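Putative branched-chain amino acid ABC transporter, periplasmic branched-chain amino acid-binding protein (Pseudomonas protegens Pf-5, PDB 4RU0) probably binds a small solute, possibly a branched-chain amino acid, in the periplasm and delivers it to an ABC transporter for uptake. Local coordinates at residues P115-L120 with L131-Y136; P152-F157 with A334-E339; A55-Y60 with V108-G113. All coordinates share one frame; numbering follows the deposited sequence.

Contact 1 of 3, residues P115-L120 with L131-Y136; sequences PAAYAL and LITLGY
Ala-117 on helix 114-126 and Thr-133, just past strand 131-132, have the closest CA atoms of the two segments, 7.4 Å apart. The contact is apolar and buried. Ala-117 turns its CB toward the strand end, where it meets two groups. Thr-133 CG2 lies 3.6 Å from Ala-117 CB. Tyr-136 CE2 comes within 4.0 Å of the same methyl, which approaches the ring obliquely. Leu-120, one turn further along the helix, has its CB 3.7 Å from Leu-131 CD1. Leu-131 CD1 also lies beside the carbonyl O of Ala-117.

The strand pairs in parallel with strand 150-151, and the helix packs against it. This is the helix-then-strand succession of the alternating alpha/beta fold of periplasmic binding proteins. From Thr-133 to Tyr-136 the chain makes a type II turn, with Gly-135 at positive phi. The turn reaches the ligand pocket: the Tyr-136 side chain is about 4 Å from the bound pentaoxaheptadecane, and Gly-135 O accepts a hydrogen bond from Trp-269, a pocket residue.

Thr-133 bonds across the turn: its chi1 of 60° sets OG1 between the backbone N and carbonyl carbon, and OG1 donates to Tyr-136 O at 2.9 Å. The donor stands well above the carbonyl plane. The same torsion sends CG2 toward Ala-117. Thr-133 CB sits over the centre of the Tyr-136 ring, 3.3 Å above its plane. Leu-134 O lies at the ring edge, in plane. The ring's hydroxyl is hydrogen-bonded to Gly-113 N. With an alanine here, OG1 and CG2 are gone, and Tyr-136 O would probably lose this donor while a gap opened beside the Ala-117 methyl.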
loop_
_atom_site.group_PDB
_atom_site.type_symbol
_atom_site.label_atom_id
_atom_site.label_comp_id
_atom_site.label_asym_id
_atom_site.label_seq_id
_atom_site.Cartn_x
_atom_site.Cartn_y
_atom_site.Cartn_z
ATOM N N PRO A 115 0.548 -10.664 8.144
ATOM C CA PRO A 115 0.309 -11.486 9.342
ATOM C C PRO A 115 0.878 -10.874 10.625
ATOM O O PRO A 115 0.246 -10.963 11.686
ATOM C CB PRO A 115 1.026 -12.805 9.018
ATOM C CG PRO A 115 1.125 -12.833 7.525
ATOM C CD PRO A 115 1.330 -11.404 7.136
ATOM N N ALA A 116 2.061 -10.274 10.532
ATOM C CA ALA A 116 2.655 -9.603 11.682
ATOM C C ALA A 116 1.797 -8.412 12.093
ATOM O O ALA A 116 1.521 -8.222 13.271
ATOM C CB ALA A 116 4.077 -9.153 11.375
ATOM N N ALA A 117 1.375 -7.620 11.113
ATOM C CA ALA A 117 0.600 -6.417 11.388
ATOM C C ALA A 117 -0.725 -6.753 12.058
ATOM O O ALA A 117 -1.136 -6.081 13.001
ATOM C CB ALA A 117 0.357 -5.640 10.115
ATOM N N TYR A 118 -1.391 -7.787 11.559
ATOM C CA TYR A 118 -2.654 -8.225 12.126
ATOM C C TYR A 118 -2.483 -8.626 13.594
ATOM O O TYR A 118 -3.266 -8.225 14.451
ATOM C CB TYR A 118 -3.216 -9.395 11.321
ATOM C CG TYR A 118 -4.669 -9.691 11.604
ATOM C CD1 TYR A 118 -5.678 -8.963 10.981
ATOM C CD2 TYR A 118 -5.036 -10.701 12.482
ATOM C CE1 TYR A 118 -7.011 -9.228 11.229
ATOM C CE2 TYR A 118 -6.379 -10.977 12.738
ATOM C CZ TYR A 118 -7.359 -10.236 12.111
ATOM O OH TYR A 118 -8.690 -10.498 12.358
ATOM N N ALA A 119 -1.441 -9.398 13.874
ATOM C CA ALA A 119 -1.202 -9.917 15.215
ATOM C C ALA A 119 -0.797 -8.827 16.202
ATOM O O ALA A 119 -1.048 -8.941 17.403
ATOM C CB ALA A 119 -0.132 -11.002 15.174
ATOM N N LEU A 120 -0.179 -7.767 15.693
ATOM C CA LEU A 120 0.385 -6.722 16.550
ATOM C C LEU A 120 -0.610 -5.636 16.947
ATOM O O LEU A 120 -0.334 -4.836 17.832
ATOM C CB LEU A 120 1.575 -6.061 15.852
ATOM C CG LEU A 120 2.897 -6.813 15.793
ATOM C CD1 LEU A 120 3.879 -6.010 14.949
ATOM C CD2 LEU A 120 3.445 -7.032 17.192
ATOM N N LEU A 131 0.851 1.719 14.304
ATOM C CA LEU A 131 1.213 0.775 13.262
ATOM C C LEU A 131 0.840 1.367 11.922
ATOM O O LEU A 131 -0.307 1.751 11.709
ATOM C CB LEU A 131 0.512 -0.571 13.452
ATOM C CG LEU A 131 0.911 -1.425 14.655
ATOM C CD1 LEU A 131 0.244 -2.800 14.570
ATOM C CD2 LEU A 131 2.424 -1.554 14.805
ATOM N N ILE A 132 1.811 1.454 11.025
ATOM C CA ILE A 132 1.539 1.871 9.661
ATOM C C ILE A 132 1.572 0.661 8.737
ATOM O O ILE A 132 2.578 -0.044 8.659
ATOM C CB ILE A 132 2.553 2.918 9.168
ATOM C CG1 ILE A 132 2.441 4.204 9.990
ATOM C CG2 ILE A 132 2.339 3.213 7.702
ATOM C CD1 ILE A 132 3.538 5.214 9.688
ATOM N N THR A 133 0.467 0.436 8.045
ATOM C CA THR A 133 0.405 -0.533 6.953
ATOM C C THR A 133 -0.040 0.160 5.677
ATOM O O THR A 133 -1.198 0.439 5.485
ATOM C CB THR A 133 -0.542 -1.711 7.266
ATOM O OG1 THR A 133 -1.865 -1.237 7.490
ATOM C CG2 THR A 133 -0.099 -2.442 8.473
ATOM N N LEU A 134 0.888 0.375 4.766
ATOM C CA LEU A 134 0.577 1.115 3.561
ATOM C C LEU A 134 -0.027 0.178 2.536
ATOM O O LEU A 134 0.574 -0.795 2.154
ATOM C CB LEU A 134 1.851 1.760 3.029
ATOM C CG LEU A 134 1.838 2.797 1.919
ATOM C CD1 LEU A 134 1.103 4.046 2.330
ATOM C CD2 LEU A 134 3.264 3.153 1.548
ATOM N N GLY A 135 -1.238 0.481 2.111
ATOM C CA GLY A 135 -1.963 -0.338 1.160
ATOM C C GLY A 135 -2.334 -1.742 1.593
ATOM O O GLY A 135 -2.480 -2.620 0.778
ATOM N N TYR A 136 -2.486 -1.958 2.879
ATOM C CA TYR A 136 -2.816 -3.268 3.389
ATOM C C TYR A 136 -3.328 -3.141 4.808
ATOM O O TYR A 136 -3.486 -2.061 5.278
ATOM C CB TYR A 136 -1.667 -4.260 3.219
ATOM C CG TYR A 136 -0.543 -4.191 4.215
ATOM C CD1 TYR A 136 0.457 -3.263 4.095
ATOM C CD2 TYR A 136 -0.453 -5.103 5.231
ATOM C CE1 TYR A 136 1.501 -3.228 4.985
ATOM C CE2 TYR A 136 0.577 -5.070 6.129
ATOM C CZ TYR A 136 1.551 -4.129 6.000
ATOM O OH TYR A 136 2.558 -4.112 6.899
#

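Contact 2 of 3, residues P152-F157 with A334-E339; sequences PVMLTF and AAVAVE
Val-153 and Met-154 lie on the loop that leads from strand 150-151 into helix 157-172, probably one of the crossovers between the two lobes, as in related binding proteins. They pack on Val-336 of the long helix 325-348. The closest CA atoms, of Val-153 and Val-336, are 8.6 Å apart, so side chains alone bridge the two segments.

Met-154, present as selenomethionine, makes the nearer approach: its CE lies 3.4 Å from Val-336 CG2. The chain is extended at chi2 and bent at chi3 (-99°). The two side chains slide past each other in opposite directions, and the methyl CE meets CG2. Val-336 CG1 is anti to the backbone N (chi1 167°) and turns to Val-153, with 4.4 Å to Val-153 CG1. One branch of Val-336 thus serves each loop residue. Leu-384 touches both Met-154 and Val-336.

Met-154 makes backbone hydrogen bonds with Glu-392 and Gly-395. Thr-156, at the N-cap of helix 157-172, makes a weak hydrogen bond between OG1 and Ser-159 N.

The touching atoms are all methyl carbons of buried residues. The contact therefore depends on shape and exclusion of water, with no directional bond between the two segments.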
loop_
_atom_site.group_PDB
_atom_site.type_symbol
_atom_site.label_atom_id
_atom_site.label_comp_id
_atom_site.label_asym_id
_atom_site.label_seq_id
_atom_site.Cartn_x
_atom_site.Cartn_y
_atom_site.Cartn_z
ATOM N N PRO A 152 -3.998 2.162 8.278
ATOM C CA PRO A 152 -3.905 1.591 6.938
ATOM C C PRO A 152 -3.847 2.720 5.910
ATOM O O PRO A 152 -4.808 3.033 5.249
ATOM C CB PRO A 152 -5.204 0.828 6.817
ATOM C CG PRO A 152 -6.151 1.627 7.596
ATOM C CD PRO A 152 -5.391 2.264 8.714
ATOM N N VAL A 153 -2.685 3.340 5.824
ATOM C CA VAL A 153 -2.490 4.578 5.093
ATOM C C VAL A 153 -2.551 4.529 3.572
ATOM O O VAL A 153 -2.073 3.602 2.942
ATOM C CB VAL A 153 -1.188 5.284 5.502
ATOM C CG1 VAL A 153 -1.311 6.766 5.244
ATOM C CG2 VAL A 153 -0.907 5.064 6.964
HETATM N N MSE A 154 -3.116 5.595 3.026
HETATM C CA MSE A 154 -3.197 5.859 1.606
HETATM C C MSE A 154 -4.237 5.097 0.833
HETATM O O MSE A 154 -5.046 5.726 0.144
HETATM C CB MSE A 154 -1.835 5.580 1.011
HETATM C CG MSE A 154 -1.460 6.693 0.062
HETATM SE SE MSE A 154 0.426 6.474 -0.342
HETATM C CE MSE A 154 1.029 7.830 0.927
ATOM N N LEU A 155 -4.207 3.780 0.869
ATOM C CA LEU A 155 -5.212 3.028 0.172
ATOM C C LEU A 155 -5.659 1.787 0.893
ATOM O O LEU A 155 -4.891 0.890 1.085
ATOM C CB LEU A 155 -4.699 2.671 -1.224
ATOM C CG LEU A 155 -5.749 2.182 -2.208
ATOM C CD1 LEU A 155 -6.749 3.271 -2.499
ATOM C CD2 LEU A 155 -5.105 1.698 -3.475
ATOM N N THR A 156 -6.926 1.713 1.228
ATOM C CA THR A 156 -7.510 0.472 1.688
ATOM C C THR A 156 -8.141 -0.261 0.523
ATOM O O THR A 156 -8.482 0.331 -0.472
ATOM C CB THR A 156 -8.571 0.681 2.762
ATOM O OG1 THR A 156 -9.682 1.380 2.214
ATOM C CG2 THR A 156 -8.004 1.458 3.918
ATOM N N PHE A 157 -8.303 -1.558 0.669
ATOM C CA PHE A 157 -8.953 -2.361 -0.358
ATOM C C PHE A 157 -10.380 -1.899 -0.651
ATOM O O PHE A 157 -10.878 -2.080 -1.765
ATOM C CB PHE A 157 -8.943 -3.832 0.050
ATOM C CG PHE A 157 -7.564 -4.416 0.148
ATOM C CD1 PHE A 157 -6.652 -4.254 -0.888
ATOM C CD2 PHE A 157 -7.165 -5.106 1.287
ATOM C CE1 PHE A 157 -5.370 -4.786 -0.798
ATOM C CE2 PHE A 157 -5.884 -5.637 1.387
ATOM C CZ PHE A 157 -4.986 -5.478 0.341
ATOM N N ALA A 334 8.632 5.281 3.466
ATOM C CA ALA A 334 9.535 6.048 4.312
ATOM C C ALA A 334 9.121 7.513 4.407
ATOM O O ALA A 334 9.260 8.137 5.457
ATOM C CB ALA A 334 10.960 5.937 3.795
ATOM N N ALA A 335 8.613 8.058 3.308
ATOM C CA ALA A 335 8.251 9.468 3.257
ATOM C C ALA A 335 7.054 9.778 4.152
ATOM O O ALA A 335 6.987 10.844 4.774
ATOM C CB ALA A 335 7.959 9.884 1.828
ATOM N N VAL A 336 6.113 8.841 4.209
ATOM C CA VAL A 336 4.907 9.005 5.012
ATOM C C VAL A 336 5.265 9.169 6.484
ATOM O O VAL A 336 4.772 10.071 7.158
ATOM C CB VAL A 336 3.953 7.813 4.833
ATOM C CG1 VAL A 336 2.860 7.824 5.891
ATOM C CG2 VAL A 336 3.347 7.839 3.448
ATOM N N ALA A 337 6.141 8.300 6.964
ATOM C CA ALA A 337 6.600 8.366 8.339
ATOM C C ALA A 337 7.363 9.664 8.590
ATOM O O ALA A 337 7.136 10.338 9.597
ATOM C CB ALA A 337 7.466 7.162 8.660
ATOM N N VAL A 338 8.252 10.014 7.663
ATOM C CA VAL A 338 9.051 11.236 7.762
ATOM C C VAL A 338 8.177 12.488 7.855
ATOM O O VAL A 338 8.419 13.357 8.693
ATOM C CB VAL A 338 10.016 11.371 6.564
ATOM C CG1 VAL A 338 10.590 12.776 6.489
ATOM C CG2 VAL A 338 11.132 10.347 6.666
ATOM N N GLU A 339 7.155 12.573 7.009
ATOM C CA GLU A 339 6.237 13.707 7.046
ATOM C C GLU A 339 5.395 13.715 8.320
ATOM O O GLU A 339 5.062 14.778 8.848
ATOM C CB GLU A 339 5.325 13.702 5.818
ATOM C CG GLU A 339 6.047 14.026 4.524
ATOM C CD GLU A 339 6.738 15.382 4.561
ATOM O OE1 GLU A 339 7.956 15.428 4.283
ATOM O OE2 GLU A 339 6.067 16.395 4.864
#

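Contact 3 of 3, residues A55-Y60 with V108-G113; sequences AGMIDY and VYQPNG
Met-57, present as selenomethionine, reaches from helix 47-67 across to Gln-110, and the two side chains come from opposite directions. Their CA atoms are 11.1 Å apart, so the contact is made by the ends of two long side chains. Met-57 leaves the helix with CG anti to the carbonyl carbon (chi1 -88°) and extended at chi2. It then bends at chi3 (127°), which swings the CE methyl to the carboxamide. CE lies 3.4 Å from Gln-110 OE1 and 3.7 Å from Gln-110 CD. It stands above the plane of the amide, displaced toward OE1.

Gln-110 bends at chi2 (142°) to present that amide. Its NE2 has a weak hydrogen bond to Asn-333 O on helix 325-348. The segment 108-113 leads into helix 114-126, with Gly-113 at the N-cap, in the alternating alpha/beta arrangement of this lobe. Asn-112 lies near the ligand pocket, its side chain about 5 Å from the bound pentaoxaheptadecane.

Met-57 SE passes 4.2 Å from Asn-112 ND2. That nitrogen donates to Ala-39 O on strand 34-40, while Asn-112 OD1 is weakly bonded to Asn-333 ND2.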
loop_
_atom_site.group_PDB
_atom_site.type_symbol
_atom_site.label_atom_id
_atom_site.label_comp_id
_atom_site.label_asym_id
_atom_site.label_seq_id
_atom_site.Cartn_x
_atom_site.Cartn_y
_atom_site.Cartn_z
ATOM N N ALA A 55 15.800 -1.106 0.491
ATOM C CA ALA A 55 16.775 -0.197 -0.099
ATOM C C ALA A 55 16.144 1.159 -0.404
ATOM O O ALA A 55 16.811 2.193 -0.332
ATOM C CB ALA A 55 17.369 -0.803 -1.358
ATOM N N GLY A 56 14.857 1.148 -0.738
ATOM C CA GLY A 56 14.117 2.378 -0.963
ATOM C C GLY A 56 13.950 3.180 0.317
ATOM O O GLY A 56 14.150 4.396 0.329
HETATM N N MSE A 57 13.552 2.498 1.375
HETATM C CA MSE A 57 13.403 3.138 2.649
HETATM C C MSE A 57 14.728 3.642 3.153
HETATM O O MSE A 57 14.820 4.783 3.614
HETATM C CB MSE A 57 12.873 2.076 3.593
HETATM C CG MSE A 57 11.356 2.005 3.585
HETATM SE SE MSE A 57 10.788 0.450 4.618
HETATM C CE MSE A 57 9.584 1.448 5.777
ATOM N N ILE A 58 15.762 2.828 3.057
ATOM C CA ILE A 58 17.044 3.247 3.561
ATOM C C ILE A 58 17.605 4.457 2.809
ATOM O O ILE A 58 18.022 5.418 3.432
ATOM C CB ILE A 58 18.053 2.083 3.539
ATOM C CG1 ILE A 58 17.638 1.005 4.535
ATOM C CG2 ILE A 58 19.442 2.569 3.894
ATOM C CD1 ILE A 58 18.209 -0.363 4.249
ATOM N N ASP A 59 17.556 4.435 1.482
ATOM C CA ASP A 59 18.153 5.512 0.718
ATOM C C ASP A 59 17.444 6.806 1.006
ATOM O O ASP A 59 18.075 7.840 1.130
ATOM C CB ASP A 59 18.198 5.207 -0.776
ATOM C CG ASP A 59 19.144 4.088 -1.103
ATOM O OD1 ASP A 59 19.073 3.520 -2.207
ATOM O OD2 ASP A 59 19.973 3.759 -0.246
ATOM N N TYR A 60 16.127 6.763 1.114
ATOM C CA TYR A 60 15.395 7.975 1.444
ATOM C C TYR A 60 15.748 8.495 2.838
ATOM O O TYR A 60 15.791 9.702 3.057
ATOM C CB TYR A 60 13.896 7.844 1.244
ATOM C CG TYR A 60 13.190 9.147 1.450
ATOM C CD1 TYR A 60 13.363 10.193 0.572
ATOM C CD2 TYR A 60 12.380 9.348 2.537
ATOM C CE1 TYR A 60 12.727 11.399 0.763
ATOM C CE2 TYR A 60 11.747 10.552 2.736
ATOM C CZ TYR A 60 11.926 11.572 1.843
ATOM O OH TYR A 60 11.301 12.767 2.046
ATOM N N VAL A 108 6.827 5.934 14.927
ATOM C CA VAL A 108 5.897 5.141 14.136
ATOM C C VAL A 108 6.526 3.792 13.820
ATOM O O VAL A 108 7.752 3.666 13.777
ATOM C CB VAL A 108 5.513 5.841 12.815
ATOM C CG1 VAL A 108 4.622 7.049 13.080
ATOM C CG2 VAL A 108 6.760 6.249 12.065
ATOM N N TYR A 109 5.687 2.782 13.613
ATOM C CA TYR A 109 6.189 1.444 13.336
ATOM C C TYR A 109 5.539 0.812 12.099
ATOM O O TYR A 109 4.313 0.797 11.960
ATOM C CB TYR A 109 5.983 0.541 14.553
ATOM C CG TYR A 109 6.694 -0.783 14.419
ATOM C CD1 TYR A 109 8.015 -0.923 14.821
ATOM C CD2 TYR A 109 6.053 -1.890 13.872
ATOM C CE1 TYR A 109 8.679 -2.131 14.689
ATOM C CE2 TYR A 109 6.707 -3.100 13.738
ATOM C CZ TYR A 109 8.019 -3.216 14.148
ATOM O OH TYR A 109 8.677 -4.416 14.016
ATOM N N GLN A 110 6.377 0.282 11.212
ATOM C CA GLN A 110 5.915 -0.368 9.983
ATOM C C GLN A 110 6.355 -1.823 9.944
ATOM O O GLN A 110 7.504 -2.117 9.625
ATOM C CB GLN A 110 6.445 0.366 8.751
ATOM C CG GLN A 110 5.914 1.774 8.597
ATOM C CD GLN A 110 6.960 2.742 8.073
ATOM O OE1 GLN A 110 8.106 2.735 8.522
ATOM N NE2 GLN A 110 6.569 3.580 7.120
ATOM N N PRO A 111 5.439 -2.742 10.276
ATOM C CA PRO A 111 5.780 -4.169 10.340
ATOM C C PRO A 111 6.175 -4.767 8.987
ATOM O O PRO A 111 6.878 -5.772 8.965
ATOM C CB PRO A 111 4.493 -4.818 10.872
ATOM C CG PRO A 111 3.419 -3.827 10.631
ATOM C CD PRO A 111 4.060 -2.479 10.718
ATOM N N ASN A 112 5.745 -4.149 7.890
ATOM C CA ASN A 112 6.047 -4.649 6.548
ATOM C C ASN A 112 5.655 -6.117 6.386
ATOM O O ASN A 112 6.472 -6.951 5.997
ATOM C CB ASN A 112 7.532 -4.468 6.226
ATOM C CG ASN A 112 7.966 -3.011 6.257
ATOM O OD1 ASN A 112 7.251 -2.130 5.784
ATOM N ND2 ASN A 112 9.142 -2.751 6.824
ATOM N N GLY A 113 4.402 -6.425 6.694
ATOM C CA GLY A 113 3.938 -7.800 6.725
ATOM C C GLY A 113 2.535 -7.914 7.289
ATOM O O GLY A 113 2.273 -7.529 8.429
#

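Overall arrangement
The contacts cluster in one lobe, with centres 11 to 13 Å apart, and segment 152-157 leads out toward the other lobe. Contact 3 closes first along the chain, then contact 1, then contact 2, whose helix returns 177 residues later. Segments 108-113 and 131-136 run side by side, with Ile-132 N hydrogen-bonded to Tyr-109 O. Leu-134 of contact 1 packs on Val-153 and Met-154 of contact 2. Helix 325-348 meets helix 47-67 where Ala-334 touches Met-57 and Tyr-60, and meets segment 108-113 where Ala-337 touches Val-108. Asn-112 and Tyr-136 lie near the bound pentaoxaheptadecane, consistent with this part of the lobe lining the cleft.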